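PDB 4XGU: putative pachytene checkpoint protein 2, which probably acts as a protein-remodelling AAA+ ATPase of the PCH2 subfamily, binding and hydrolysing ATP, with a key role in meiotic chromosome recombination. Local coordinates for residues Q27-E32 with N63-K68. Sequence-based numbering, arbitrary orientation.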
loop_
_atom_site.group_PDB
_atom_site.type_symbol
_atom_site.label_atom_id
_atom_site.label_comp_id
_atom_site.label_asym_id
_atom_site.label_seq_id
_atom_site.Cartn_x
_atom_site.Cartn_y
_atom_site.Cartn_z
ATOM N N GLN B 27 -30.168 32.274 48.481
ATOM C CA GLN B 27 -29.724 31.629 49.713
ATOM C C GLN B 27 -30.516 32.129 50.914
ATOM O O GLN B 27 -30.701 31.407 51.891
ATOM C CB GLN B 27 -28.229 31.863 49.933
ATOM C CG GLN B 27 -27.335 30.984 49.072
ATOM C CD GLN B 27 -27.427 29.518 49.451
ATOM O OE1 GLN B 27 -27.476 29.172 50.632
ATOM N NE2 GLN B 27 -27.459 28.647 48.447
ATOM N N LYS B 28 -30.986 33.368 50.827
ATOM C CA LYS B 28 -31.764 33.975 51.898
ATOM C C LYS B 28 -33.177 33.400 51.950
ATOM O O LYS B 28 -33.728 33.189 53.031
ATOM C CB LYS B 28 -31.809 35.492 51.716
ATOM C CG LYS B 28 -32.422 36.257 52.875
ATOM C CD LYS B 28 -32.252 37.757 52.672
ATOM C CE LYS B 28 -32.832 38.555 53.831
ATOM N NZ LYS B 28 -34.014 39.361 53.414
ATOM N N ARG B 29 -33.758 33.148 50.779
ATOM C CA ARG B 29 -35.110 32.598 50.688
ATOM C C ARG B 29 -35.094 31.103 50.387
ATOM O O ARG B 29 -36.066 30.555 49.866
ATOM C CB ARG B 29 -35.920 33.324 49.610
ATOM C CG ARG B 29 -36.054 34.817 49.822
ATOM C CD ARG B 29 -37.453 35.292 49.469
ATOM N NE ARG B 29 -37.762 35.148 48.049
ATOM C CZ ARG B 29 -38.978 35.308 47.535
ATOM N NH1 ARG B 29 -39.998 35.609 48.327
ATOM N NH2 ARG B 29 -39.179 35.168 46.232
ATOM N N PHE B 30 -33.987 30.448 50.719
ATOM C CA PHE B 30 -33.794 29.040 50.390
ATOM C C PHE B 30 -34.841 28.135 51.036
ATOM O O PHE B 30 -35.155 27.068 50.511
ATOM C CB PHE B 30 -32.396 28.597 50.810
ATOM C CG PHE B 30 -31.969 27.291 50.213
ATOM C CD1 PHE B 30 -31.312 27.256 48.994
ATOM C CD2 PHE B 30 -32.213 26.099 50.872
ATOM C CE1 PHE B 30 -30.910 26.058 48.440
ATOM C CE2 PHE B 30 -31.816 24.896 50.323
ATOM C CZ PHE B 30 -31.161 24.878 49.104
ATOM N N SER B 31 -35.375 28.566 52.175
ATOM C CA SER B 31 -36.369 27.782 52.901
ATOM C C SER B 31 -37.651 27.636 52.091
ATOM O O SER B 31 -38.277 26.576 52.083
ATOM C CB SER B 31 -36.677 28.426 54.255
ATOM O OG SER B 31 -35.500 28.590 55.028
ATOM N N GLU B 32 -38.030 28.713 51.411
ATOM C CA GLU B 32 -39.247 28.737 50.612
ATOM C C GLU B 32 -39.136 27.818 49.399
ATOM O O GLU B 32 -40.133 27.254 48.942
ATOM C CB GLU B 32 -39.556 30.165 50.166
ATOM C CG GLU B 32 -39.503 31.181 51.290
ATOM C CD GLU B 32 -39.800 32.591 50.818
ATOM O OE1 GLU B 32 -40.506 32.743 49.798
ATOM O OE2 GLU B 32 -39.325 33.546 51.466
ATOM N N ASN B 63 -45.692 29.580 42.926
ATOM C CA ASN B 63 -45.463 29.739 41.495
ATOM C C ASN B 63 -44.652 30.984 41.183
ATOM O O ASN B 63 -44.044 31.083 40.118
ATOM C CB ASN B 63 -46.791 29.788 40.737
ATOM C CG ASN B 63 -47.463 28.434 40.655
ATOM O OD1 ASN B 63 -46.805 27.397 40.735
ATOM N ND2 ASN B 63 -48.778 28.436 40.486
ATOM N N GLU B 64 -44.640 31.933 42.113
ATOM C CA GLU B 64 -43.905 33.176 41.913
ATOM C C GLU B 64 -42.399 32.966 42.060
ATOM O O GLU B 64 -41.611 33.861 41.763
ATOM C CB GLU B 64 -44.388 34.248 42.892
ATOM C CG GLU B 64 -45.801 34.752 42.623
ATOM C CD GLU B 64 -46.288 35.733 43.678
ATOM O OE1 GLU B 64 -45.713 35.752 44.787
ATOM O OE2 GLU B 64 -47.244 36.488 43.401
ATOM N N LEU B 65 -42.006 31.777 42.509
ATOM C CA LEU B 65 -40.601 31.467 42.764
ATOM C C LEU B 65 -39.865 30.933 41.540
ATOM O O LEU B 65 -38.779 31.403 41.206
ATOM C CB LEU B 65 -40.478 30.445 43.897
ATOM C CG LEU B 65 -40.879 30.867 45.310
ATOM C CD1 LEU B 65 -40.780 29.685 46.262
ATOM C CD2 LEU B 65 -40.007 32.009 45.793
ATOM N N PHE B 66 -40.458 29.948 40.875
ATOM C CA PHE B 66 -39.752 29.209 39.834
ATOM C C PHE B 66 -40.369 29.340 38.446
ATOM O O PHE B 66 -41.516 29.757 38.289
ATOM C CB PHE B 66 -39.676 27.730 40.213
ATOM C CG PHE B 66 -40.990 27.005 40.108
ATOM C CD1 PHE B 66 -41.989 27.212 41.041
ATOM C CD2 PHE B 66 -41.219 26.106 39.080
ATOM C CE1 PHE B 66 -43.195 26.539 40.950
ATOM C CE2 PHE B 66 -42.422 25.432 38.983
ATOM C CZ PHE B 66 -43.410 25.649 39.920
ATOM N N GLU B 67 -39.582 28.971 37.441
ATOM C CA GLU B 67 -40.027 28.973 36.056
ATOM C C GLU B 67 -40.246 27.531 35.612
ATOM O O GLU B 67 -41.081 27.248 34.757
ATOM C CB GLU B 67 -39.000 29.676 35.163
ATOM C CG GLU B 67 -39.596 30.464 34.006
ATOM C CD GLU B 67 -38.588 31.396 33.348
ATOM O OE1 GLU B 67 -37.526 30.914 32.896
ATOM O OE2 GLU B 67 -38.858 32.616 33.287
ATOM N N LYS B 68 -39.490 26.623 36.222
ATOM C CA LYS B 68 -39.572 25.197 35.925
ATOM C C LYS B 68 -38.731 24.418 36.928
ATOM O O LYS B 68 -37.631 24.842 37.286
ATOM C CB LYS B 68 -39.106 24.915 34.494
ATOM C CG LYS B 68 -38.753 23.466 34.195
ATOM C CD LYS B 68 -38.491 23.283 32.705
ATOM C CE LYS B 68 -37.653 22.046 32.424
ATOM N NZ LYS B 68 -37.367 21.882 30.969
#
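L65 reaches from the loop ahead of strand 68-72 to the first turn of helix 30-41, where its two methyl groups meet different partners. CD2 lies over one face of the R29 guanidinium, 3.3 Å from R29 NH2 and 3.9 Å from R29 CZ. L65 CD1 comes up against backbone, 3.7 Å from the carbonyl oxygen E32 O, and it also approaches the E32 side chain at CB. A branched leucine suits this place because a single side chain can touch both R29 and E32; with CG beside the backbone N (chi1 -67°) and chi2 at 176°, CD1 is brought to E32 and CD2 to R29.

R29 occupies the N-cap position. Bends at chi2 and chi3 bring its guanidinium beside E32, three residues on, with one face against L65 CD2. R29 NH1 stands 3.3 Å from E32 OE1, but the oxygen sits well out of the guanidinium plane, making the salt bridge one of charge attraction without a directed N-H. E32 extends beyond CG, and its side chain crosses that of L65 at about a right angle, leaving E32 OE1 4.1 Å from L65 CD2. R29 also touches F21, while the neighbouring F66 packs on I15 of strand 12-16, tying the loop to the small sheet of the Pch2 N-terminal domain.

Loop and helix thus meet through van der Waals contact alone: a buried leucine rests against an ion pair between the N-cap residue and the first turn, and the charges meet each other while the leucine methyls lie against the guanidinium face and the E32 backbone.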